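PDB 1FBN: fibrillarin-like rRNA/tRNA 2'-O-methyltransferase from Methanocaldococcus jannaschii, which probably uses S-adenosyl-L-methionine to methylate ribose 2'-hydroxyls in rRNA and tRNA, at sites chosen by a base-pairing guide RNA within a box C/D particle. Local coordinates for residues L79-S84 with Y102-A107. Residues are numbered along the deposited sequence; the frame is centred on the assembly and turned at random.
Sequences LYLGAS and YAIEYA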
ATOM      1  N   LEU A  79      -1.330   2.191   8.761  1.00 17.96           N
ATOM      2  CA  LEU A  79      -2.532   1.397   8.960  1.00 18.07           C
ATOM      3  C   LEU A  79      -2.883   0.794   7.600  1.00 19.23           C
ATOM      4  O   LEU A  79      -3.192   1.517   6.650  1.00 19.12           O
ATOM      5  CB  LEU A  79      -3.674   2.279   9.466  1.00 17.93           C
ATOM      6  CG  LEU A  79      -5.001   1.583   9.787  1.00 20.04           C
ATOM      7  CD1 LEU A  79      -4.818   0.538  10.892  1.00 17.49           C
ATOM      8  CD2 LEU A  79      -6.018   2.628  10.199  1.00 16.12           C
ATOM      9  N   TYR A  80      -2.775  -0.528   7.504  1.00 19.84           N
ATOM     10  CA  TYR A  80      -3.054  -1.251   6.268  1.00 18.74           C
ATOM     11  C   TYR A  80      -4.461  -1.845   6.305  1.00 18.40           C
ATOM     12  O   TYR A  80      -4.777  -2.675   7.161  1.00 17.11           O
ATOM     13  CB  TYR A  80      -2.004  -2.359   6.066  1.00 15.53           C
ATOM     14  CG  TYR A  80      -2.006  -2.986   4.689  1.00 14.14           C
ATOM     15  CD1 TYR A  80      -3.014  -3.873   4.304  1.00 17.58           C
ATOM     16  CD2 TYR A  80      -1.012  -2.673   3.759  1.00 16.21           C
ATOM     17  CE1 TYR A  80      -3.040  -4.431   3.023  1.00 19.02           C
ATOM     18  CE2 TYR A  80      -1.025  -3.228   2.472  1.00 17.63           C
ATOM     19  CZ  TYR A  80      -2.043  -4.103   2.113  1.00 20.88           C
ATOM     20  OH  TYR A  80      -2.079  -4.638   0.845  1.00 21.90           O
ATOM     21  N   LEU A  81      -5.291  -1.428   5.354  1.00 19.83           N
ATOM     22  CA  LEU A  81      -6.670  -1.898   5.264  1.00 20.49           C
ATOM     23  C   LEU A  81      -6.900  -2.633   3.945  1.00 22.56           C
ATOM     24  O   LEU A  81      -6.525  -2.144   2.880  1.00 21.87           O
ATOM     25  CB  LEU A  81      -7.631  -0.707   5.368  1.00 18.13           C
ATOM     26  CG  LEU A  81      -7.402   0.290   6.513  1.00 19.88           C
ATOM     27  CD1 LEU A  81      -8.248   1.536   6.316  1.00 18.49           C
ATOM     28  CD2 LEU A  81      -7.704  -0.358   7.848  1.00 20.44           C
ATOM     29  N   GLY A  82      -7.501  -3.817   4.018  1.00 22.99           N
ATOM     30  CA  GLY A  82      -7.770  -4.573   2.808  1.00 24.73           C
ATOM     31  C   GLY A  82      -7.239  -5.991   2.809  1.00 25.05           C
ATOM     32  O   GLY A  82      -6.181  -6.265   3.382  1.00 23.43           O
ATOM     33  N   ALA A  83      -7.974  -6.884   2.148  1.00 24.60           N
ATOM     34  CA  ALA A  83      -7.609  -8.296   2.044  1.00 25.04           C
ATOM     35  C   ALA A  83      -6.251  -8.479   1.378  1.00 26.00           C
ATOM     36  O   ALA A  83      -5.946  -7.845   0.367  1.00 25.47           O
ATOM     37  CB  ALA A  83      -8.675  -9.062   1.263  1.00 23.39           C
ATOM     38  N   SER A  84      -5.439  -9.358   1.949  1.00 27.25           N
ATOM     39  CA  SER A  84      -4.117  -9.617   1.403  1.00 27.99           C
ATOM     40  C   SER A  84      -3.570 -10.955   1.865  1.00 27.88           C
ATOM     41  O   SER A  84      -3.856 -11.408   2.975  1.00 25.30           O
ATOM     42  CB  SER A  84      -3.141  -8.505   1.806  1.00 29.29           C
ATOM     43  OG  SER A  84      -1.834  -8.759   1.307  1.00 28.32           O
ATOM     44  N   TYR A 102       0.114  -1.893  10.886  1.00 18.84           N
ATOM     45  CA  TYR A 102      -1.057  -2.523  11.486  1.00 19.56           C
ATOM     46  C   TYR A 102      -1.891  -3.071  10.339  1.00 20.82           C
ATOM     47  O   TYR A 102      -2.377  -2.307   9.500  1.00 21.51           O
ATOM     48  CB  TYR A 102      -1.887  -1.500  12.263  1.00 22.65           C
ATOM     49  CG  TYR A 102      -1.144  -0.821  13.388  1.00 23.06           C
ATOM     50  CD1 TYR A 102      -0.933  -1.473  14.604  1.00 20.96           C
ATOM     51  CD2 TYR A 102      -0.662   0.478  13.240  1.00 19.82           C
ATOM     52  CE1 TYR A 102      -0.262  -0.846  15.645  1.00 22.10           C
ATOM     53  CE2 TYR A 102       0.010   1.112  14.271  1.00 22.17           C
ATOM     54  CZ  TYR A 102       0.209   0.447  15.472  1.00 24.70           C
ATOM     55  OH  TYR A 102       0.891   1.075  16.490  1.00 26.28           O
ATOM     56  N   ALA A 103      -2.037  -4.390  10.291  1.00 19.05           N
ATOM     57  CA  ALA A 103      -2.802  -5.035   9.231  1.00 17.91           C
ATOM     58  C   ALA A 103      -4.189  -5.455   9.711  1.00 18.71           C
ATOM     59  O   ALA A 103      -4.322  -6.397  10.496  1.00 18.92           O
ATOM     60  CB  ALA A 103      -2.034  -6.237   8.698  1.00 17.37           C
ATOM     61  N   ILE A 104      -5.214  -4.763   9.221  1.00 17.18           N
ATOM     62  CA  ILE A 104      -6.598  -5.052   9.595  1.00 17.76           C
ATOM     63  C   ILE A 104      -7.235  -6.047   8.622  1.00 20.17           C
ATOM     64  O   ILE A 104      -7.302  -5.788   7.419  1.00 19.93           O
ATOM     65  CB  ILE A 104      -7.470  -3.761   9.607  1.00 17.15           C
ATOM     66  CG1 ILE A 104      -6.758  -2.629  10.360  1.00 17.54           C
ATOM     67  CG2 ILE A 104      -8.844  -4.046  10.212  1.00 13.27           C
ATOM     68  CD1 ILE A 104      -6.432  -2.925  11.805  1.00 13.65           C
ATOM     69  N   GLU A 105      -7.688  -7.186   9.149  1.00 20.71           N
ATOM     70  CA  GLU A 105      -8.345  -8.215   8.338  1.00 20.32           C
ATOM     71  C   GLU A 105      -9.589  -8.729   9.060  1.00 22.54           C
ATOM     72  O   GLU A 105      -9.555  -8.976  10.267  1.00 20.89           O
ATOM     73  CB  GLU A 105      -7.400  -9.390   8.044  1.00 20.44           C
ATOM     74  CG  GLU A 105      -6.128  -9.038   7.274  1.00 20.20           C
ATOM     75  CD  GLU A 105      -6.389  -8.394   5.920  1.00 24.10           C
ATOM     76  OE1 GLU A 105      -7.511  -8.509   5.383  1.00 26.07           O
ATOM     77  OE2 GLU A 105      -5.458  -7.758   5.385  1.00 25.15           O
ATOM     78  N   TYR A 106     -10.682  -8.891   8.317  1.00 23.57           N
ATOM     79  CA  TYR A 106     -11.940  -9.366   8.892  1.00 26.54           C
ATOM     80  C   TYR A 106     -12.045 -10.888   9.011  1.00 24.42           C
ATOM     81  O   TYR A 106     -12.453 -11.410  10.051  1.00 24.63           O
ATOM     82  CB  TYR A 106     -13.126  -8.826   8.089  1.00 31.83           C
ATOM     83  CG  TYR A 106     -14.465  -9.260   8.633  1.00 40.77           C
ATOM     84  CD1 TYR A 106     -15.041  -8.600   9.717  1.00 43.90           C
ATOM     85  CD2 TYR A 106     -15.136 -10.364   8.098  1.00 44.52           C
ATOM     86  CE1 TYR A 106     -16.250  -9.028  10.261  1.00 49.06           C
ATOM     87  CE2 TYR A 106     -16.346 -10.802   8.635  1.00 48.15           C
ATOM     88  CZ  TYR A 106     -16.896 -10.129   9.719  1.00 50.88           C
ATOM     89  OH  TYR A 106     -18.082 -10.560  10.271  1.00 55.37           O
ATOM     90  N   ALA A 107     -11.677 -11.594   7.947  1.00 22.99           N
ATOM     91  CA  ALA A 107     -11.755 -13.052   7.922  1.00 21.14           C
ATOM     92  C   ALA A 107     -10.543 -13.771   8.510  1.00 20.38           C
ATOM     93  O   ALA A 107      -9.411 -13.536   8.089  1.00 18.83           O
ATOM     94  CB  ALA A 107     -11.998 -13.534   6.496  1.00 19.60           C
TER
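Ile104 lays its CG1 branch against two leucines of the neighbouring strand: CG1 lies 3.5 Å from CD2 of Leu81, the two side chains running side by side, and 3.8 Å from CD1 of Leu79, which meets it at a slant. Leu79 has CG beside its carbonyl carbon (chi1 -177°), from where CD1 reaches across to CB of Tyr102, 3.8 Å away. Branched aliphatic residues suit this face, which Val141, Tyr137 and Ile147 help to bury. Tyr80 and Ala103 point to the other face; the small alanine leaves space for Leu114 of helix 108-117, while the Tyr80 ring meets that of Tyr148. Tyr80 makes two backbone hydrogen bonds to the neighbouring strand, its N donating to Tyr102 O at 2.7 Å and its O accepting from Ile104 N at 3.0 Å. These parallel neighbours are the two strands of a beta-alpha-beta unit, joined through helix 87-95, in the Rossmann-like methyltransferase fold. Gly82 belongs to the glycine-containing loop that follows the first strand and in relatives lies against the cofactor; its backbone angles (phi 126°, psi 147°) would jam a CB against the preceding carbonyl. Glu105 ends the second strand, where an acid in related methyltransferases commonly binds the cofactor's ribose hydroxyls, and is itself predicted to bind S-adenosyl-L-methionine. A bend at its second torsion brings the carboxylate back beside the loop, OE2 2.6 Å from Gly82 O and OE1 3.3 Å from Ala83 CA. Cutting Glu105 back to an alanine is likely to open a gap there and remove the predicted cofactor-binding carboxylate. Beyond it, Ser84 OG bonds to Gly86 N.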